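Local atomic coordinates of packaging enzyme P4 (Pseudomonas phage phi6, PDB entry 4BLO), a protein that hydrolyses nucleoside triphosphates and, as a hexameric RecA-like helicase, probably drives the packaging of viral RNA into the phage procapsid. Residues E115-G120 / T265-N270; L30-A35 / L93-Y98; K132-N137 / E153-L158. One frame throughout, in Å; residues are numbered along the deposited sequence.

Interactions 1 and 3 belong to the RecA-like core and both reach a neighbouring subunit; interaction 2 sits apart from the large sheet and also meets other copies. Interaction 1 is buried and mainly backbone-made: two hydrogen bonds tie the short strand 117-118 to the end of strand 261-269. Interaction 2, also largely buried, lies about 30 Å from it, centre to centre, and joins two loops by packing alone. Interaction 3 is a surface contact on the P-loop helix, where an aromatic ring meets an amide beside ADP and calcium. Interactions 2 and 3 lie on opposite sides of the chain's centre. No segment is shared, yet Arg268 of interaction 1 faces Glu153 of another copy in a long, weak ion pair.

Interaction 1. Residues E115-G120 / T265-N270; sequences EGIYSG and TMFRTN
Ile117 has CG1 turned to the side of its carbonyl carbon (chi1 -163°), which sends CD1 out to CD1 of Phe267, 3.5 Å away; Phe267 turns its ring to meet it by setting CG anti to its own carbonyl carbon. Ile117 and Thr269 form a single beta bridge, their CA atoms 4.0 Å apart, and the backbones of Gly116-Tyr118 and Arg268-Asn270 are bonded on either side of it. Tyr118 N donates to Arg268 O over 3.1 Å, and Asn270 N donates to Gly116 O over 2.8 Å. The Tyr118 ring lies against the chain just beyond, with Thr269 C 3.8 Å above one face and offset toward the rim. Thr269 CG2 rests 3.3 Å from Glu115 O, while its OG1 bonds to Gly272 O at the turn into strand 272-275. Strand 117-118 pairs on with strand 109-110, so the bridge connects this small hairpin to the main sheet of the RecA-like fold. Arg268 leads away to Met248 O and Thr251 O. Both hydrogen bonds across the segments thus run backbone to backbone, with the Ile117-Phe267 and Tyr118 packing beside them.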
loop_
_atom_site.group_PDB
_atom_site.type_symbol
_atom_site.label_atom_id
_atom_site.label_comp_id
_atom_site.label_asym_id
_atom_site.label_seq_id
_atom_site.Cartn_x
_atom_site.Cartn_y
_atom_site.Cartn_z
ATOM N N GLU L 115 28.465 -10.568 32.850
ATOM C CA GLU L 115 29.183 -9.887 33.928
ATOM C C GLU L 115 29.518 -8.444 33.588
ATOM O O GLU L 115 30.116 -8.164 32.544
ATOM C CB GLU L 115 30.474 -10.634 34.313
ATOM C CG GLU L 115 30.325 -11.549 35.518
ATOM C CD GLU L 115 30.156 -10.925 36.892
ATOM O OE1 GLU L 115 30.285 -9.685 37.020
ATOM O OE2 GLU L 115 29.910 -11.692 37.851
ATOM N N GLY L 116 29.122 -7.557 34.498
ATOM C CA GLY L 116 29.367 -6.122 34.430
ATOM C C GLY L 116 28.557 -5.386 33.396
ATOM O O GLY L 116 28.892 -4.251 33.067
ATOM N N ILE L 117 27.470 -6.011 32.910
ATOM C CA ILE L 117 26.593 -5.459 31.878
ATOM C C ILE L 117 25.860 -4.192 32.386
ATOM O O ILE L 117 25.506 -4.094 33.567
ATOM C CB ILE L 117 25.597 -6.543 31.316
ATOM C CG1 ILE L 117 24.963 -6.091 29.961
ATOM C CG2 ILE L 117 24.555 -7.000 32.358
ATOM C CD1 ILE L 117 24.203 -7.105 29.164
ATOM N N TYR L 118 25.633 -3.239 31.465
ATOM C CA TYR L 118 24.901 -2.015 31.768
ATOM C C TYR L 118 23.411 -2.318 31.792
ATOM O O TYR L 118 22.990 -3.349 31.266
ATOM C CB TYR L 118 25.225 -0.884 30.759
ATOM C CG TYR L 118 26.638 -0.339 30.848
ATOM C CD1 TYR L 118 27.236 -0.084 32.083
ATOM C CD2 TYR L 118 27.349 -0.001 29.702
ATOM C CE1 TYR L 118 28.530 0.421 32.170
ATOM C CE2 TYR L 118 28.640 0.530 29.778
ATOM C CZ TYR L 118 29.229 0.733 31.014
ATOM O OH TYR L 118 30.507 1.237 31.092
ATOM N N SER L 119 22.618 -1.461 32.441
ATOM C CA SER L 119 21.167 -1.625 32.457
ATOM C C SER L 119 20.628 -1.312 31.062
ATOM O O SER L 119 21.149 -0.422 30.380
ATOM C CB SER L 119 20.536 -0.717 33.505
ATOM O OG SER L 119 21.026 -1.029 34.797
ATOM N N GLY L 120 19.647 -2.091 30.628
ATOM C CA GLY L 120 19.040 -1.952 29.310
ATOM C C GLY L 120 18.358 -3.224 28.868
ATOM O O GLY L 120 17.880 -4.000 29.705
ATOM N N THR L 265 27.365 -13.305 20.325
ATOM C CA THR L 265 26.980 -12.444 21.447
ATOM C C THR L 265 27.638 -11.077 21.383
ATOM O O THR L 265 28.692 -10.897 20.775
ATOM C CB THR L 265 27.242 -13.050 22.819
ATOM O OG1 THR L 265 28.629 -13.359 23.003
ATOM C CG2 THR L 265 26.299 -14.185 23.159
ATOM N N MET L 266 26.995 -10.119 22.037
ATOM C CA MET L 266 27.436 -8.744 22.186
ATOM C C MET L 266 26.883 -8.233 23.494
ATOM O O MET L 266 25.667 -8.313 23.716
ATOM C CB MET L 266 26.947 -7.892 21.001
ATOM C CG MET L 266 27.453 -6.467 20.978
ATOM S SD MET L 266 26.806 -5.374 22.253
ATOM C CE MET L 266 25.056 -5.441 21.912
ATOM N N PHE L 267 27.762 -7.682 24.342
ATOM C CA PHE L 267 27.388 -7.107 25.629
ATOM C C PHE L 267 28.218 -5.873 25.907
ATOM O O PHE L 267 29.450 -5.896 25.784
ATOM C CB PHE L 267 27.514 -8.129 26.783
ATOM C CG PHE L 267 26.696 -9.391 26.606
ATOM C CD1 PHE L 267 25.304 -9.362 26.713
ATOM C CD2 PHE L 267 27.313 -10.612 26.344
ATOM C CE1 PHE L 267 24.547 -10.535 26.559
ATOM C CE2 PHE L 267 26.550 -11.786 26.195
ATOM C CZ PHE L 267 25.176 -11.736 26.304
ATOM N N ARG L 268 27.518 -4.785 26.255
ATOM C CA ARG L 268 28.081 -3.481 26.620
ATOM C C ARG L 268 28.272 -3.486 28.126
ATOM O O ARG L 268 27.317 -3.258 28.873
ATOM C CB ARG L 268 27.157 -2.337 26.170
ATOM C CG ARG L 268 26.918 -2.298 24.669
ATOM C CD ARG L 268 25.954 -1.214 24.263
ATOM N NE ARG L 268 25.416 -1.485 22.929
ATOM C CZ ARG L 268 25.906 -1.001 21.790
ATOM N NH1 ARG L 268 26.937 -0.164 21.804
ATOM N NH2 ARG L 268 25.348 -1.324 20.633
ATOM N N THR L 269 29.496 -3.834 28.571
ATOM C CA THR L 269 29.846 -3.975 29.983
ATOM C C THR L 269 30.612 -2.778 30.525
ATOM O O THR L 269 30.933 -1.859 29.775
ATOM C CB THR L 269 30.703 -5.246 30.187
ATOM O OG1 THR L 269 31.995 -5.060 29.593
ATOM C CG2 THR L 269 30.032 -6.510 29.664
ATOM N N ASN L 270 30.959 -2.831 31.828
ATOM C CA ASN L 270 31.786 -1.825 32.490
ATOM C C ASN L 270 33.262 -1.994 32.043
ATOM O O ASN L 270 34.050 -1.051 32.158
ATOM C CB ASN L 270 31.640 -1.862 34.035
ATOM C CG ASN L 270 31.738 -3.216 34.724
ATOM O OD1 ASN L 270 32.433 -4.144 34.288
ATOM N ND2 ASN L 270 31.083 -3.335 35.871
#

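Interaction 2. Residues L30-A35 / L93-Y98; sequences LGRPTA and LDTGIY
Pro33 packs against Thr95 and Tyr98 in a contact between two loops, one leading into strand 34-35 and the other leaving the short helix 92-95. Strand 34-35 forms a two-stranded antiparallel sheet with strand 26-27, apart from the large sheet of the RecA-like core, and the centre of the contact lies about 22 Å from the centre of the chain. No hydrogen bond crosses between the two segments; packing joins them. Gly96, with positive phi, leaves the weakly bonded helix; Thr95 before it and Tyr98 after it both meet the Gly31-Pro33 loop. Pro33 CD lies 3.3 Å from Thr95 O. Thr95 CG2 is 3.6 Å from Arg32 CG, and Thr95 CB is 3.5 Å from Gly31 O. The OG1 of Thr95 instead bonds to Gly96 O within its own segment, in the carbonyl plane and on a lone pair. Polar ties come from Gln28, whose NE2 bonds to both Gly31 O and Gly96 O while its OE1 accepts from Tyr98 N, so one side chain stitches the two loops together. Neighbouring subunits close in here: Leu30 O accepts from Lys197 of one copy, and Asp94 bonds to Val86 N of that same copy. Tyr98 has CG anti to its backbone N (chi1 -177°), which carries the ring off beyond the proline and leaves CB in touch with it, 3.7 Å from Pro33 CG.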
loop_
_atom_site.group_PDB
_atom_site.type_symbol
_atom_site.label_atom_id
_atom_site.label_comp_id
_atom_site.label_asym_id
_atom_site.label_seq_id
_atom_site.Cartn_x
_atom_site.Cartn_y
_atom_site.Cartn_z
ATOM N N LEU L 30 4.747 4.138 14.804
ATOM C CA LEU L 30 4.449 4.844 13.560
ATOM C C LEU L 30 3.368 5.920 13.709
ATOM O O LEU L 30 2.985 6.559 12.728
ATOM C CB LEU L 30 4.049 3.851 12.466
ATOM C CG LEU L 30 5.174 2.997 11.882
ATOM C CD1 LEU L 30 4.693 2.242 10.651
ATOM C CD2 LEU L 30 6.385 3.856 11.549
ATOM N N GLY L 31 2.873 6.112 14.929
ATOM C CA GLY L 31 1.763 7.015 15.167
ATOM C C GLY L 31 2.241 8.235 15.920
ATOM O O GLY L 31 3.253 8.842 15.545
ATOM N N ARG L 32 1.434 8.765 17.167
ATOM C CA ARG L 32 1.789 9.925 17.991
ATOM C C ARG L 32 2.498 9.470 19.280
ATOM O O ARG L 32 2.132 8.410 19.828
ATOM C CB ARG L 32 0.545 10.777 18.316
ATOM C CG ARG L 32 0.217 11.758 17.175
ATOM C CD ARG L 32 -0.640 12.956 17.555
ATOM N NE ARG L 32 -1.904 12.563 18.189
ATOM C CZ ARG L 32 -3.032 12.307 17.531
ATOM N NH1 ARG L 32 -3.072 12.393 16.207
ATOM N NH2 ARG L 32 -4.131 11.965 18.193
ATOM N N PRO L 33 3.517 10.222 19.783
ATOM C CA PRO L 33 4.146 9.832 21.054
ATOM C C PRO L 33 3.088 9.666 22.142
ATOM O O PRO L 33 2.195 10.525 22.271
ATOM C CB PRO L 33 5.084 11.004 21.359
ATOM C CG PRO L 33 5.352 11.619 20.052
ATOM C CD PRO L 33 4.074 11.497 19.292
ATOM N N THR L 34 3.143 8.525 22.861
ATOM C CA THR L 34 2.192 8.192 23.925
ATOM C C THR L 34 2.931 8.113 25.251
ATOM O O THR L 34 3.884 7.341 25.383
ATOM C CB THR L 34 1.408 6.881 23.636
ATOM O OG1 THR L 34 1.033 6.833 22.259
ATOM C CG2 THR L 34 0.161 6.764 24.486
ATOM N N ALA L 35 2.456 8.890 26.238
ATOM C CA ALA L 35 3.017 8.947 27.582
ATOM C C ALA L 35 2.809 7.638 28.344
ATOM O O ALA L 35 1.790 6.966 28.157
ATOM C CB ALA L 35 2.388 10.100 28.346
ATOM N N LEU L 93 5.770 14.892 10.518
ATOM C CA LEU L 93 5.844 16.264 10.993
ATOM C C LEU L 93 4.563 16.679 11.753
ATOM O O LEU L 93 4.607 17.633 12.524
ATOM C CB LEU L 93 6.065 17.183 9.791
ATOM C CG LEU L 93 7.177 18.205 9.850
ATOM C CD1 LEU L 93 8.524 17.555 10.031
ATOM C CD2 LEU L 93 7.205 18.986 8.584
ATOM N N ASP L 94 3.423 15.995 11.513
ATOM C CA ASP L 94 2.154 16.279 12.197
ATOM C C ASP L 94 2.104 15.540 13.534
ATOM O O ASP L 94 1.332 15.914 14.416
ATOM C CB ASP L 94 0.948 15.889 11.319
ATOM C CG ASP L 94 0.614 16.862 10.191
ATOM O OD1 ASP L 94 1.503 17.136 9.355
ATOM O OD2 ASP L 94 -0.536 17.343 10.142
ATOM N N THR L 95 2.928 14.487 13.665
ATOM C CA THR L 95 3.034 13.655 14.861
ATOM C C THR L 95 4.314 13.972 15.628
ATOM O O THR L 95 4.376 13.750 16.833
ATOM C CB THR L 95 2.972 12.132 14.519
ATOM O OG1 THR L 95 4.093 11.720 13.730
ATOM C CG2 THR L 95 1.673 11.726 13.867
ATOM N N GLY L 96 5.334 14.447 14.926
ATOM C CA GLY L 96 6.632 14.695 15.534
ATOM C C GLY L 96 7.335 13.373 15.740
ATOM O O GLY L 96 6.826 12.332 15.311
ATOM N N ILE L 97 8.497 13.389 16.389
ATOM C CA ILE L 97 9.238 12.149 16.604
ATOM C C ILE L 97 9.715 12.098 18.042
ATOM O O ILE L 97 10.237 13.093 18.541
ATOM C CB ILE L 97 10.410 12.000 15.584
ATOM C CG1 ILE L 97 9.874 11.857 14.145
ATOM C CG2 ILE L 97 11.342 10.827 15.920
ATOM C CD1 ILE L 97 10.503 12.742 13.254
ATOM N N TYR L 98 9.529 10.943 18.708
ATOM C CA TYR L 98 9.975 10.770 20.084
ATOM C C TYR L 98 10.852 9.535 20.242
ATOM O O TYR L 98 10.500 8.447 19.774
ATOM C CB TYR L 98 8.791 10.697 21.068
ATOM C CG TYR L 98 9.206 10.582 22.521
ATOM C CD1 TYR L 98 9.537 9.350 23.078
ATOM C CD2 TYR L 98 9.264 11.702 23.342
ATOM C CE1 TYR L 98 9.962 9.241 24.404
ATOM C CE2 TYR L 98 9.652 11.601 24.680
ATOM C CZ TYR L 98 10.012 10.369 25.204
ATOM O OH TYR L 98 10.404 10.251 26.518
#

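Interaction 3. Residues K132-N137 / E153-L158; sequences KSITLN and EAYDEL. With CA (calcium ion), chain B; ADP (adenosine-5'-diphosphate), chain C.
This contact forms part of the ADP pocket; in it Tyr155 lies across Ser133, Ile134 and Asn137 on the first turns of helix 132-140. The Asn137 amide lies over one face of the Tyr155 ring, its plane only 16° from the ring's, with ND2 offset toward the rim and 3.4 Å from Tyr155 CD1. A bond from ND2 to Ser133 O, 2.7 Å long and close to the amide plane, fixes that rotation; Asn137 N reaches the same oxygen, which therefore takes two donors. Ser133 CB meets the ring at Tyr155 CE2, and the Ile134 side chain crosses that of Tyr155 at about a right angle, CD1 3.5 Å from Tyr155 OH. The P-loop (Walker A motif) ends in the first residues of this helix, whose opening amides and Lys132 ammonium group grip the diphosphate: Lys132 N and NZ both bond to ADP O1B, Ser133 N to O2B and Ile134 N to O2A. With chi1 at -63°, Ser133 OG stands beside its backbone N and binds calcium at 2.3 Å, as does ADP O2B; Asp187 is a further partner of this hydroxyl. Glu153 OE2, in plane at the Tyr155 ring edge, forms a salt bridge with Arg147. Asp156 OD2 accepts from Glu153 N at 2.8 Å and salt-bridges the same arginine.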
loop_
_atom_site.group_PDB
_atom_site.type_symbol
_atom_site.label_atom_id
_atom_site.label_comp_id
_atom_site.label_asym_id
_atom_site.label_seq_id
_atom_site.Cartn_x
_atom_site.Cartn_y
_atom_site.Cartn_z
ATOM N N LYS L 132 16.255 -20.829 21.235
ATOM C CA LYS L 132 16.164 -19.579 22.002
ATOM C C LYS L 132 15.580 -19.843 23.402
ATOM O O LYS L 132 16.230 -19.526 24.400
ATOM C CB LYS L 132 15.318 -18.517 21.268
ATOM C CG LYS L 132 15.858 -18.096 19.913
ATOM C CD LYS L 132 14.962 -17.038 19.224
ATOM C CE LYS L 132 13.645 -17.571 18.714
ATOM N NZ LYS L 132 13.792 -18.616 17.655
ATOM N N SER L 133 14.379 -20.457 23.465
ATOM C CA SER L 133 13.668 -20.772 24.700
ATOM C C SER L 133 14.488 -21.716 25.597
ATOM O O SER L 133 14.474 -21.554 26.819
ATOM C CB SER L 133 12.301 -21.375 24.388
ATOM O OG SER L 133 11.478 -20.448 23.699
ATOM N N ILE L 134 15.232 -22.663 24.981
ATOM C CA ILE L 134 16.117 -23.621 25.656
ATOM C C ILE L 134 17.281 -22.869 26.301
ATOM O O ILE L 134 17.530 -23.070 27.486
ATOM C CB ILE L 134 16.580 -24.729 24.661
ATOM C CG1 ILE L 134 15.576 -25.907 24.641
ATOM C CG2 ILE L 134 18.038 -25.202 24.850
ATOM C CD1 ILE L 134 15.375 -26.752 26.001
ATOM N N THR L 135 17.954 -21.983 25.535
ATOM C CA THR L 135 19.084 -21.176 26.009
ATOM C C THR L 135 18.619 -20.264 27.149
ATOM O O THR L 135 19.296 -20.181 28.178
ATOM C CB THR L 135 19.703 -20.375 24.857
ATOM O OG1 THR L 135 20.133 -21.286 23.858
ATOM C CG2 THR L 135 20.882 -19.524 25.304
ATOM N N LEU L 136 17.436 -19.626 26.973
ATOM C CA LEU L 136 16.862 -18.743 27.968
ATOM C C LEU L 136 16.659 -19.450 29.337
ATOM O O LEU L 136 17.082 -18.920 30.365
ATOM C CB LEU L 136 15.528 -18.168 27.444
ATOM C CG LEU L 136 14.716 -17.299 28.425
ATOM C CD1 LEU L 136 15.471 -16.032 28.823
ATOM C CD2 LEU L 136 13.376 -16.960 27.853
ATOM N N ASN L 137 16.049 -20.638 29.344
ATOM C CA ASN L 137 15.705 -21.283 30.596
ATOM C C ASN L 137 16.828 -22.149 31.177
ATOM O O ASN L 137 16.968 -22.182 32.407
ATOM C CB ASN L 137 14.411 -22.067 30.448
ATOM C CG ASN L 137 13.235 -21.137 30.206
ATOM O OD1 ASN L 137 12.642 -20.574 31.128
ATOM N ND2 ASN L 137 12.940 -20.859 28.944
ATOM N N GLU L 153 4.045 -24.889 26.474
ATOM C CA GLU L 153 5.351 -25.533 26.642
ATOM C C GLU L 153 5.590 -25.861 28.117
ATOM O O GLU L 153 4.781 -25.479 28.966
ATOM C CB GLU L 153 6.471 -24.639 26.096
ATOM C CG GLU L 153 6.412 -24.397 24.600
ATOM C CD GLU L 153 7.697 -23.861 24.012
ATOM O OE1 GLU L 153 8.604 -24.680 23.735
ATOM O OE2 GLU L 153 7.807 -22.625 23.835
ATOM N N ALA L 154 6.693 -26.578 28.422
ATOM C CA ALA L 154 7.072 -26.972 29.784
ATOM C C ALA L 154 7.339 -25.758 30.681
ATOM O O ALA L 154 7.168 -25.854 31.901
ATOM C CB ALA L 154 8.311 -27.851 29.743
ATOM N N TYR L 155 7.750 -24.626 30.074
ATOM C CA TYR L 155 8.099 -23.389 30.774
ATOM C C TYR L 155 6.870 -22.723 31.408
ATOM O O TYR L 155 7.021 -21.917 32.326
ATOM C CB TYR L 155 8.810 -22.410 29.822
ATOM C CG TYR L 155 9.785 -23.074 28.871
ATOM C CD1 TYR L 155 10.991 -23.595 29.326
ATOM C CD2 TYR L 155 9.505 -23.174 27.511
ATOM C CE1 TYR L 155 11.893 -24.212 28.451
ATOM C CE2 TYR L 155 10.398 -23.784 26.630
ATOM C CZ TYR L 155 11.590 -24.305 27.101
ATOM O OH TYR L 155 12.462 -24.912 26.219
ATOM N N ASP L 156 5.660 -23.082 30.947
ATOM C CA ASP L 156 4.419 -22.508 31.468
ATOM C C ASP L 156 4.050 -23.073 32.850
ATOM O O ASP L 156 3.343 -22.401 33.608
ATOM C CB ASP L 156 3.279 -22.729 30.475
ATOM C CG ASP L 156 3.522 -22.013 29.161
ATOM O OD1 ASP L 156 3.284 -20.779 29.097
ATOM O OD2 ASP L 156 3.978 -22.680 28.201
ATOM N N GLU L 157 4.554 -24.283 33.188
ATOM C CA GLU L 157 4.285 -24.950 34.468
ATOM C C GLU L 157 5.214 -24.465 35.591
ATOM O O GLU L 157 4.984 -24.806 36.757
ATOM C CB GLU L 157 4.387 -26.468 34.316
ATOM C CG GLU L 157 3.137 -27.090 33.716
ATOM C CD GLU L 157 3.280 -28.555 33.364
ATOM O OE1 GLU L 157 3.564 -29.360 34.280
ATOM O OE2 GLU L 157 3.081 -28.902 32.177
ATOM N N LEU L 158 6.239 -23.658 35.239
ATOM C CA LEU L 158 7.223 -23.073 36.152
ATOM C C LEU L 158 6.588 -21.991 37.031
ATOM O O LEU L 158 5.733 -21.243 36.553
ATOM C CB LEU L 158 8.364 -22.456 35.322
ATOM C CG LEU L 158 9.641 -23.263 35.052
ATOM C CD1 LEU L 158 9.359 -24.542 34.308
ATOM C CD2 LEU L 158 10.591 -22.450 34.188
HETATM CA CA CA B . 10.227 -21.033 21.914
HETATM P PB ADP C . 12.963 -21.711 19.721
HETATM O O1B ADP C . 14.125 -20.935 19.058
HETATM O O2B ADP C . 12.580 -21.015 21.032
HETATM O O3B ADP C . 11.770 -21.756 18.804
HETATM P PA ADP C . 13.346 -24.126 21.338
HETATM O O1A ADP C . 11.900 -24.132 21.865
HETATM O O2A ADP C . 14.238 -23.575 22.385
HETATM O O3A ADP C . 13.437 -23.210 20.026
HETATM O "O5'" ADP C . 13.804 -25.599 20.977
HETATM C "C5'" ADP C . 14.866 -25.828 20.030
HETATM C "C4'" ADP C . 15.192 -27.294 19.951
HETATM O "O4'" ADP C . 14.038 -28.017 19.474
HETATM C "C3'" ADP C . 16.306 -27.630 18.965
HETATM O "O3'" ADP C . 17.596 -27.490 19.549
HETATM C "C2'" ADP C . 15.969 -29.066 18.566
HETATM O "O2'" ADP C . 16.463 -30.031 19.489
HETATM C "C1'" ADP C . 14.435 -29.037 18.572
HETATM N N9 ADP C . 13.825 -28.794 17.264
HETATM C C8 ADP C . 13.228 -27.643 16.819
HETATM N N7 ADP C . 12.773 -27.711 15.591
HETATM C C5 ADP C . 13.093 -29.007 15.197
HETATM C C6 ADP C . 12.882 -29.713 13.993
HETATM N N6 ADP C . 12.339 -29.172 12.899
HETATM N N1 ADP C . 13.303 -31.000 13.938
HETATM C C2 ADP C . 13.909 -31.527 15.008
HETATM N N3 ADP C . 14.176 -30.954 16.185
HETATM C C4 ADP C . 13.736 -29.684 16.218
#